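Local structure of KLLA0B12012p (Kluyveromyces lactis, 6Y3P) at residues G22-N25 / R26-K30; L359-L362 / I363-F367; F367-V370 / V371-C374. The protein is the C-terminal ATP-grasp domain of Pby1, a protein that interacts with the mRNA decapping enzyme Dcp2, and probably binds ATP and a metal ion. One frame throughout, in Å; residues are numbered along the deposited sequence.

Contact 1. Residues G22-N25 / R26-K30. With SO4 (sulfate ion), chain B.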
ATOM      1  N   GLY A  22     -11.584  20.031  -4.789  1.00 60.89           N
ATOM      2  CA  GLY A  22     -12.105  20.433  -6.093  1.00 61.28           C
ATOM      3  C   GLY A  22     -12.559  19.230  -6.899  1.00 65.74           C
ATOM      4  O   GLY A  22     -13.749  19.158  -7.250  1.00 65.20           O
ATOM      5  N   PRO A  23     -11.650  18.221  -7.126  1.00 62.19           N
ATOM      6  CA  PRO A  23     -12.057  16.983  -7.824  1.00 61.71           C
ATOM      7  C   PRO A  23     -13.301  16.300  -7.242  1.00 65.46           C
ATOM      8  O   PRO A  23     -14.200  15.950  -8.015  1.00 66.45           O
ATOM      9  CB  PRO A  23     -10.823  16.080  -7.686  1.00 62.12           C
ATOM     10  CG  PRO A  23      -9.699  17.020  -7.568  1.00 66.47           C
ATOM     11  CD  PRO A  23     -10.213  18.166  -6.770  1.00 62.81           C
ATOM     12  N   LEU A  24     -13.363  16.126  -5.895  1.00 59.19           N
ATOM     13  CA  LEU A  24     -14.502  15.490  -5.234  1.00 59.23           C
ATOM     14  C   LEU A  24     -15.815  16.249  -5.446  1.00 64.79           C
ATOM     15  O   LEU A  24     -16.839  15.612  -5.698  1.00 65.19           O
ATOM     16  CB  LEU A  24     -14.242  15.265  -3.737  1.00 59.00           C
ATOM     17  CG  LEU A  24     -13.462  14.029  -3.364  1.00 61.24           C
ATOM     18  CD1 LEU A  24     -12.902  14.161  -1.977  1.00 60.41           C
ATOM     19  CD2 LEU A  24     -14.319  12.782  -3.504  1.00 62.54           C
ATOM     20  N   ASN A  25     -15.774  17.604  -5.396  1.00 61.59           N
ATOM     21  CA  ASN A  25     -16.938  18.458  -5.643  1.00 61.84           C
ATOM     22  C   ASN A  25     -17.442  18.354  -7.073  1.00 64.22           C
ATOM     23  O   ASN A  25     -18.648  18.243  -7.267  1.00 63.50           O
ATOM     24  CB  ASN A  25     -16.665  19.901  -5.269  1.00 64.53           C
ATOM     25  CG  ASN A  25     -17.302  20.290  -3.962  1.00 95.08           C
ATOM     26  OD1 ASN A  25     -18.530  20.401  -3.831  1.00 95.29           O
ATOM     27  ND2 ASN A  25     -16.476  20.501  -2.964  1.00 86.69           N
ATOM     28  N   ARG A  26     -16.527  18.354  -8.072  1.00 61.37           N
ATOM     29  CA  ARG A  26     -16.884  18.214  -9.497  1.00 61.59           C
ATOM     30  C   ARG A  26     -17.542  16.844  -9.741  1.00 65.74           C
ATOM     31  O   ARG A  26     -18.577  16.754 -10.404  1.00 66.10           O
ATOM     32  CB  ARG A  26     -15.655  18.393 -10.399  1.00 57.98           C
ATOM     33  CG  ARG A  26     -15.072  19.811 -10.326  1.00 61.89           C
ATOM     34  CD  ARG A  26     -13.980  20.037 -11.367  1.00 60.63           C
ATOM     35  NE  ARG A  26     -12.711  19.370 -11.041  1.00 57.91           N
ATOM     36  CZ  ARG A  26     -11.737  19.906 -10.303  1.00 70.60           C
ATOM     37  NH1 ARG A  26     -11.882  21.116  -9.772  1.00 54.04           N
ATOM     38  NH2 ARG A  26     -10.618  19.227 -10.078  1.00 55.63           N
ATOM     39  N   SER A  27     -16.966  15.806  -9.132  1.00 60.59           N
ATOM     40  CA  SER A  27     -17.437  14.440  -9.207  1.00 59.50           C
ATOM     41  C   SER A  27     -18.803  14.266  -8.510  1.00 64.26           C
ATOM     42  O   SER A  27     -19.672  13.595  -9.066  1.00 63.34           O
ATOM     43  CB  SER A  27     -16.389  13.508  -8.626  1.00 60.98           C
ATOM     44  OG  SER A  27     -16.698  12.194  -9.034  1.00 73.91           O
ATOM     45  N   PHE A  28     -19.004  14.881  -7.314  1.00 61.48           N
ATOM     46  CA  PHE A  28     -20.297  14.825  -6.617  1.00 62.93           C
ATOM     47  C   PHE A  28     -21.377  15.553  -7.435  1.00 68.95           C
ATOM     48  O   PHE A  28     -22.485  15.029  -7.574  1.00 69.67           O
ATOM     49  CB  PHE A  28     -20.224  15.387  -5.171  1.00 64.99           C
ATOM     50  CG  PHE A  28     -19.495  14.509  -4.169  1.00 65.51           C
ATOM     51  CD1 PHE A  28     -19.655  13.122  -4.181  1.00 67.68           C
ATOM     52  CD2 PHE A  28     -18.691  15.071  -3.182  1.00 67.31           C
ATOM     53  CE1 PHE A  28     -18.978  12.310  -3.257  1.00 67.38           C
ATOM     54  CE2 PHE A  28     -18.005  14.256  -2.266  1.00 69.19           C
ATOM     55  CZ  PHE A  28     -18.148  12.881  -2.313  1.00 66.26           C
ATOM     56  N   ARG A  29     -21.023  16.721  -8.019  1.00 65.43           N
ATOM     57  CA  ARG A  29     -21.884  17.550  -8.872  1.00 66.52           C
ATOM     58  C   ARG A  29     -22.356  16.782 -10.112  1.00 71.56           C
ATOM     59  O   ARG A  29     -23.556  16.771 -10.422  1.00 73.19           O
ATOM     60  CB  ARG A  29     -21.116  18.815  -9.333  1.00 66.26           C
ATOM     61  CG  ARG A  29     -21.669  20.144  -8.815  1.00 82.99           C
ATOM     62  CD  ARG A  29     -22.817  20.712  -9.654  1.00 99.78           C
ATOM     63  NE  ARG A  29     -22.363  21.335 -10.903  1.00112.10           N
ATOM     64  CZ  ARG A  29     -23.149  22.009 -11.743  1.00126.84           C
ATOM     65  NH1 ARG A  29     -24.440  22.168 -11.474  1.00109.65           N
ATOM     66  NH2 ARG A  29     -22.647  22.532 -12.854  1.00117.51           N
ATOM     67  N   LYS A  30     -21.403  16.140 -10.812  1.00 66.26           N
ATOM     68  CA  LYS A  30     -21.615  15.417 -12.062  1.00 66.31           C
ATOM     69  C   LYS A  30     -22.417  14.116 -11.933  1.00 71.82           C
ATOM     70  O   LYS A  30     -23.358  13.914 -12.707  1.00 72.99           O
ATOM     71  CB  LYS A  30     -20.265  15.154 -12.738  1.00 67.78           C
ATOM     72  CG  LYS A  30     -20.347  14.736 -14.201  1.00 91.67           C
ATOM     73  CD  LYS A  30     -19.025  14.172 -14.722  1.00100.30           C
ATOM     74  CE  LYS A  30     -18.111  15.234 -15.278  1.00117.17           C
ATOM     75  NZ  LYS A  30     -16.877  14.645 -15.862  1.00129.35           N
TER
HETATM   76  S   SO4 B 801      -8.827  22.029  -8.319  1.00 90.13           S
HETATM   77  O1  SO4 B 801      -8.287  20.668  -8.178  1.00 90.98           O
HETATM   78  O2  SO4 B 801      -9.325  22.219  -9.678  1.00 91.02           O
HETATM   79  O3  SO4 B 801      -7.787  23.014  -8.043  1.00 89.53           O
HETATM   80  O4  SO4 B 801      -9.915  22.247  -7.381  1.00 91.92           O
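The guanidinium of R26 lies with one face over the G22-P23 peptide link. G22 C and P23 N sit 3.4 and 3.2 Å from its plane, both offset from the centre of the group. The sulfur of a sulfate ion lies at the edge, in the plane. R26 reaches back along helix 21-31 because CG stands beside the backbone N, chi1 -65°, and the chain bends at chi3, -74°. R26 NH1 gives a hydrogen bond of 2.8 Å to sulfate O2. The other bonds, from NH1 to O4 and from NH2 to O1 and O2, are weak. P23 lies alongside, its CG 3.5 Å from R26 NH2. G22 leaves room for the anion: its CA is 3.1 Å from sulfate O4.

L24 O lies obliquely to the F28 ring, 3.2 Å from F28 CD2. L24 and F28 point the same way, and L24 CD2 packs 4.0 Å from F28 CZ. Both also pack on strands 8-12 and 48-52. Were F28 cut back to an alanine, L24 CD2 would probably lose its ring neighbour and a gap would be likely to open toward I10, F50 and V371. Four regular i to i+4 backbone bonds hold the turns. S27 OG is hydrogen-bonded to F367 O.

The helix is thus two-sided, with an apolar flank on the sheet and R26 on the exposed side. R26 also forms a salt bridge with D364, so its charge probably serves both carboxylate and sulfate. K360 of helix 357-375 brings a second positive charge to the sulfate. The ion, probably from the crystallisation liquor, may mark a small anion-binding spot.

Contact 2. Residues L359-L362 / I363-F367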
ATOM      1  N   LEU A 359      -0.849  14.963 -13.866  1.00 62.13           N
ATOM      2  CA  LEU A 359      -1.087  14.263 -12.609  1.00 59.58           C
ATOM      3  C   LEU A 359      -2.416  14.673 -11.983  1.00 62.52           C
ATOM      4  O   LEU A 359      -3.045  13.843 -11.335  1.00 62.54           O
ATOM      5  CB  LEU A 359       0.095  14.372 -11.628  1.00 58.89           C
ATOM      6  CG  LEU A 359       1.350  13.461 -11.844  1.00 62.44           C
ATOM      7  CD1 LEU A 359       0.983  12.010 -12.155  1.00 61.28           C
ATOM      8  CD2 LEU A 359       2.283  14.012 -12.915  1.00 67.67           C
ATOM      9  N   LYS A 360      -2.880  15.917 -12.234  1.00 58.17           N
ATOM     10  CA  LYS A 360      -4.180  16.405 -11.775  1.00 57.67           C
ATOM     11  C   LYS A 360      -5.296  15.684 -12.524  1.00 59.76           C
ATOM     12  O   LYS A 360      -6.320  15.375 -11.918  1.00 61.03           O
ATOM     13  CB  LYS A 360      -4.303  17.928 -11.969  1.00 62.05           C
ATOM     14  CG  LYS A 360      -5.518  18.557 -11.263  1.00 80.10           C
ATOM     15  CD  LYS A 360      -6.624  18.953 -12.237  1.00 90.97           C
ATOM     16  CE  LYS A 360      -6.667  20.437 -12.513  1.00 98.63           C
ATOM     17  NZ  LYS A 360      -7.415  21.169 -11.460  1.00102.74           N
ATOM     18  N   ASN A 361      -5.094  15.430 -13.836  1.00 54.30           N
ATOM     19  CA  ASN A 361      -6.004  14.714 -14.733  1.00 54.15           C
ATOM     20  C   ASN A 361      -6.169  13.287 -14.191  1.00 55.18           C
ATOM     21  O   ASN A 361      -7.292  12.775 -14.098  1.00 55.18           O
ATOM     22  CB  ASN A 361      -5.408  14.670 -16.151  1.00 60.30           C
ATOM     23  CG  ASN A 361      -6.295  14.046 -17.219  1.00 90.00           C
ATOM     24  OD1 ASN A 361      -6.533  12.831 -17.256  1.00 78.61           O
ATOM     25  ND2 ASN A 361      -6.725  14.850 -18.175  1.00 87.46           N
ATOM     26  N   LEU A 362      -5.044  12.681 -13.791  1.00 48.99           N
ATOM     27  CA  LEU A 362      -4.998  11.343 -13.221  1.00 48.05           C
ATOM     28  C   LEU A 362      -5.877  11.245 -11.955  1.00 50.97           C
ATOM     29  O   LEU A 362      -6.631  10.282 -11.825  1.00 49.00           O
ATOM     30  CB  LEU A 362      -3.530  10.947 -12.928  1.00 47.09           C
ATOM     31  CG  LEU A 362      -3.284   9.505 -12.504  1.00 50.21           C
ATOM     32  CD1 LEU A 362      -1.950   9.002 -13.002  1.00 48.11           C
ATOM     33  CD2 LEU A 362      -3.411   9.335 -10.984  1.00 52.34           C
ATOM     34  N   ILE A 363      -5.784  12.249 -11.049  1.00 47.78           N
ATOM     35  CA  ILE A 363      -6.519  12.279  -9.781  1.00 47.52           C
ATOM     36  C   ILE A 363      -8.008  12.617 -10.029  1.00 52.62           C
ATOM     37  O   ILE A 363      -8.870  12.054  -9.340  1.00 50.16           O
ATOM     38  CB  ILE A 363      -5.787  13.193  -8.743  1.00 50.27           C
ATOM     39  CG1 ILE A 363      -4.448  12.570  -8.283  1.00 49.70           C
ATOM     40  CG2 ILE A 363      -6.643  13.614  -7.545  1.00 51.04           C
ATOM     41  CD1 ILE A 363      -4.536  11.230  -7.482  1.00 52.62           C
ATOM     42  N   ASP A 364      -8.305  13.478 -11.053  1.00 50.13           N
ATOM     43  CA  ASP A 364      -9.677  13.851 -11.445  1.00 49.99           C
ATOM     44  C   ASP A 364     -10.464  12.635 -11.936  1.00 53.85           C
ATOM     45  O   ASP A 364     -11.634  12.484 -11.606  1.00 55.85           O
ATOM     46  CB  ASP A 364      -9.651  14.899 -12.562  1.00 52.54           C
ATOM     47  CG  ASP A 364      -9.416  16.328 -12.130  1.00 63.58           C
ATOM     48  OD1 ASP A 364      -9.221  16.558 -10.916  1.00 63.04           O
ATOM     49  OD2 ASP A 364      -9.440  17.224 -13.008  1.00 74.41           O
ATOM     50  N   GLU A 365      -9.817  11.773 -12.715  1.00 49.05           N
ATOM     51  CA  GLU A 365     -10.428  10.575 -13.272  1.00 48.61           C
ATOM     52  C   GLU A 365     -10.598   9.525 -12.180  1.00 52.42           C
ATOM     53  O   GLU A 365     -11.533   8.729 -12.247  1.00 53.60           O
ATOM     54  CB  GLU A 365      -9.564  10.043 -14.426  1.00 49.69           C
ATOM     55  CG  GLU A 365     -10.177   8.841 -15.124  1.00 61.75           C
ATOM     56  CD  GLU A 365      -9.331   8.147 -16.167  1.00 72.06           C
ATOM     57  OE1 GLU A 365      -8.520   8.829 -16.834  1.00 59.82           O
ATOM     58  OE2 GLU A 365      -9.523   6.924 -16.350  1.00 69.92           O
ATOM     59  N   LEU A 366      -9.704   9.533 -11.168  1.00 47.14           N
ATOM     60  CA  LEU A 366      -9.785   8.597 -10.059  1.00 45.67           C
ATOM     61  C   LEU A 366     -11.060   8.845  -9.255  1.00 50.97           C
ATOM     62  O   LEU A 366     -11.825   7.898  -9.033  1.00 51.31           O
ATOM     63  CB  LEU A 366      -8.528   8.666  -9.157  1.00 44.17           C
ATOM     64  CG  LEU A 366      -8.633   8.099  -7.708  1.00 46.99           C
ATOM     65  CD1 LEU A 366      -8.879   6.597  -7.684  1.00 45.14           C
ATOM     66  CD2 LEU A 366      -7.416   8.452  -6.900  1.00 51.25           C
ATOM     67  N   PHE A 367     -11.278  10.109  -8.817  1.00 48.11           N
ATOM     68  CA  PHE A 367     -12.428  10.492  -7.988  1.00 48.40           C
ATOM     69  C   PHE A 367     -13.717  10.482  -8.779  1.00 53.30           C
ATOM     70  O   PHE A 367     -14.744  10.175  -8.203  1.00 54.69           O
ATOM     71  CB  PHE A 367     -12.187  11.798  -7.221  1.00 50.12           C
ATOM     72  CG  PHE A 367     -11.141  11.566  -6.160  1.00 51.49           C
ATOM     73  CD1 PHE A 367     -11.458  10.901  -4.979  1.00 54.48           C
ATOM     74  CD2 PHE A 367      -9.811  11.916  -6.382  1.00 55.05           C
ATOM     75  CE1 PHE A 367     -10.473  10.624  -4.026  1.00 55.46           C
ATOM     76  CE2 PHE A 367      -8.821  11.622  -5.434  1.00 56.88           C
ATOM     77  CZ  PHE A 367      -9.164  11.007  -4.251  1.00 54.60           C
TER
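From L359 to L366 the backbone makes four successive i to i+4 hydrogen bonds, the pattern of an alpha-helix, the shortest being D364 N to K360 O at 2.9 Å. The K360 and D364 side chains cross at a slant one turn apart. The touch is made by the methylene K360 CD, 3.4 Å from D364 OD2. The charged ends do not meet: K360 NZ stays 4.7 Å from D364 OD2. K360 bends at chi2, chi3 and chi4, and outside this pair its NZ forms a salt bridge with a bound sulfate ion, probably from the crystallisation liquor. D364 CG stands beside its own backbone N, chi1 -81°, and the carboxylate folds back toward K360 O. D364 OD1 is 3.3 Å from K360 O, acceptor against acceptor, and is satisfied by the salt bridge to R26. The pull of R26 and the nearby lysine would probably favour the charged carboxylate.

Among the buried side chains L362 CD2 meets I363 CD1 at 4.1 Å. I363 CG2 lies at the edge of the F367 ring, in its plane. N361 OD1 and E365 OE1, one turn apart, both use R234 NH1.

Helix 357-375 packs on strands 228-239 and 215-224 and on helix 21-31. L362, E365 and L366 lie on strand 228-239, and I363 and L366 on Y220 of strand 215-224. K360, D364 and F367 meet R26, P23 and L24 of helix 21-31.

Contact 3. Residues F367-V370 / V371-C374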
ATOM      1  N   PHE A 367     -11.278  10.109  -8.817  1.00 48.11           N
ATOM      2  CA  PHE A 367     -12.428  10.492  -7.988  1.00 48.40           C
ATOM      3  C   PHE A 367     -13.717  10.482  -8.779  1.00 53.30           C
ATOM      4  O   PHE A 367     -14.744  10.175  -8.203  1.00 54.69           O
ATOM      5  CB  PHE A 367     -12.187  11.798  -7.221  1.00 50.12           C
ATOM      6  CG  PHE A 367     -11.141  11.566  -6.160  1.00 51.49           C
ATOM      7  CD1 PHE A 367     -11.458  10.901  -4.979  1.00 54.48           C
ATOM      8  CD2 PHE A 367      -9.811  11.916  -6.382  1.00 55.05           C
ATOM      9  CE1 PHE A 367     -10.473  10.624  -4.026  1.00 55.46           C
ATOM     10  CE2 PHE A 367      -8.821  11.622  -5.434  1.00 56.88           C
ATOM     11  CZ  PHE A 367      -9.164  11.007  -4.251  1.00 54.60           C
ATOM     12  N   ASP A 368     -13.644  10.646 -10.106  1.00 51.11           N
ATOM     13  CA  ASP A 368     -14.782  10.509 -11.002  1.00 52.31           C
ATOM     14  C   ASP A 368     -15.307   9.055 -10.958  1.00 57.75           C
ATOM     15  O   ASP A 368     -16.502   8.842 -10.786  1.00 57.56           O
ATOM     16  CB  ASP A 368     -14.372  10.888 -12.430  1.00 55.31           C
ATOM     17  CG  ASP A 368     -15.574  11.202 -13.284  1.00 76.12           C
ATOM     18  OD1 ASP A 368     -16.172  12.298 -13.094  1.00 81.67           O
ATOM     19  OD2 ASP A 368     -16.003  10.308 -14.056  1.00 77.88           O
ATOM     20  N   ASP A 369     -14.389   8.065 -11.039  1.00 55.18           N
ATOM     21  CA  ASP A 369     -14.691   6.640 -11.006  1.00 54.79           C
ATOM     22  C   ASP A 369     -15.201   6.189  -9.666  1.00 59.15           C
ATOM     23  O   ASP A 369     -16.154   5.413  -9.620  1.00 59.06           O
ATOM     24  CB  ASP A 369     -13.464   5.824 -11.408  1.00 56.82           C
ATOM     25  CG  ASP A 369     -13.003   6.037 -12.848  1.00 71.38           C
ATOM     26  OD1 ASP A 369     -13.844   6.431 -13.693  1.00 73.82           O
ATOM     27  OD2 ASP A 369     -11.799   5.799 -13.132  1.00 76.57           O
ATOM     28  N   VAL A 370     -14.591   6.694  -8.569  1.00 54.67           N
ATOM     29  CA  VAL A 370     -14.964   6.348  -7.199  1.00 53.25           C
ATOM     30  C   VAL A 370     -16.402   6.775  -6.944  1.00 55.97           C
ATOM     31  O   VAL A 370     -17.210   5.967  -6.498  1.00 55.47           O
ATOM     32  CB  VAL A 370     -13.966   6.934  -6.153  1.00 56.83           C
ATOM     33  CG1 VAL A 370     -14.522   6.838  -4.732  1.00 56.31           C
ATOM     34  CG2 VAL A 370     -12.610   6.235  -6.245  1.00 55.88           C
ATOM     35  N   VAL A 371     -16.730   8.019  -7.294  1.00 51.80           N
ATOM     36  CA  VAL A 371     -18.075   8.562  -7.123  1.00 51.74           C
ATOM     37  C   VAL A 371     -19.101   7.886  -8.065  1.00 56.92           C
ATOM     38  O   VAL A 371     -20.144   7.452  -7.585  1.00 58.78           O
ATOM     39  CB  VAL A 371     -18.064  10.106  -7.226  1.00 55.22           C
ATOM     40  CG1 VAL A 371     -19.472  10.683  -7.228  1.00 55.39           C
ATOM     41  CG2 VAL A 371     -17.226  10.720  -6.097  1.00 54.46           C
ATOM     42  N   SER A 372     -18.789   7.748  -9.367  1.00 52.82           N
ATOM     43  CA  SER A 372     -19.715   7.166 -10.344  1.00 53.47           C
ATOM     44  C   SER A 372     -19.964   5.655 -10.212  1.00 56.55           C
ATOM     45  O   SER A 372     -20.986   5.175 -10.727  1.00 55.34           O
ATOM     46  CB  SER A 372     -19.264   7.487 -11.766  1.00 56.95           C
ATOM     47  OG  SER A 372     -18.007   6.901 -12.072  1.00 60.32           O
ATOM     48  N   ILE A 373     -19.026   4.901  -9.566  1.00 51.71           N
ATOM     49  CA  ILE A 373     -19.116   3.432  -9.466  1.00 50.02           C
ATOM     50  C   ILE A 373     -19.383   2.936  -8.038  1.00 52.67           C
ATOM     51  O   ILE A 373     -20.147   1.984  -7.848  1.00 52.39           O
ATOM     52  CB  ILE A 373     -17.841   2.782 -10.109  1.00 52.05           C
ATOM     53  CG1 ILE A 373     -17.795   3.097 -11.626  1.00 52.25           C
ATOM     54  CG2 ILE A 373     -17.743   1.248  -9.836  1.00 51.93           C
ATOM     55  CD1 ILE A 373     -16.472   2.930 -12.293  1.00 63.80           C
ATOM     56  N   CYS A 374     -18.738   3.553  -7.052  1.00 48.79           N
ATOM     57  CA  CYS A 374     -18.856   3.137  -5.651  1.00 48.01           C
ATOM     58  C   CYS A 374     -19.878   3.955  -4.845  1.00 52.64           C
ATOM     59  O   CYS A 374     -20.633   3.380  -4.048  1.00 51.75           O
ATOM     60  CB  CYS A 374     -17.481   3.147  -4.985  1.00 47.29           C
ATOM     61  SG  CYS A 374     -16.198   2.228  -5.889  1.00 50.02           S
TER
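D368 O is gripped twice by S372, from opposite faces of the carbonyl plane. S372 N comes to D368 O at 2.9 Å and S372 OG at 2.8 Å. The hydroxyl is the donor, and it can turn back to the preceding turn because OG sits between the backbone N and the carbonyl carbon, chi1 64°. A serine hydroxyl bonded to the i-4 carbonyl is a familiar feature of helices. The neighbouring acceptors have one backbone donor each across the contact. V371 N bonds to F367 O at 3.1 Å, and that oxygen also takes S27 OG from helix 21-31. I373 N reaches D369 O at 2.9 Å, though the N-H is well off line at 132°. C374 N bonds to V370 O at the same length. The poor line at I373 fits the wider pi-type turn at 371-374, which begins beside the doubly bonded carbonyl's partner S372.

V371 CG2 rests 3.3 Å from F367 O. The D368 carboxylate reaches helix 21-31. Its OD1 has a weak hydrogen bond with H31 and a long, weak ion pair with K30, and OD2 is also hydrogen-bonded. S372 also has backbone hydrogen bonding with L384.

This part of helix 357-375 packs against helix 21-31 and against strands 391-396 and 215-224. V371 lies against S27 and F28 of the helix. D369, V370, I373 and C374 meet F391 of strand 391-396, while V370 and C374 also touch T222 of strand 215-224.

Overall arrangement
Contact 1 comes first along the chain, on helix 21-31 of the unit strand 8-12, helix 21-31, strand 37-38. Contacts 2 and 3 follow much later, end to end on helix 357-375, and share F367. The three centres lie about 10 to 11 Å apart, all on one side of the chain's centre. Contact 1 meets contact 2 through R26-D364 and L24 on F367, and contact 3 through F28 on V371. S27 OG on F367 O, probably a hydrogen bond, touches both. The late helix, which belongs to the tubulin-tyrosine ligase-like, ATP-grasp part of the chain, thus joins the N-terminal parallel sheet's helix to the antiparallel strands 215-224 and 228-239.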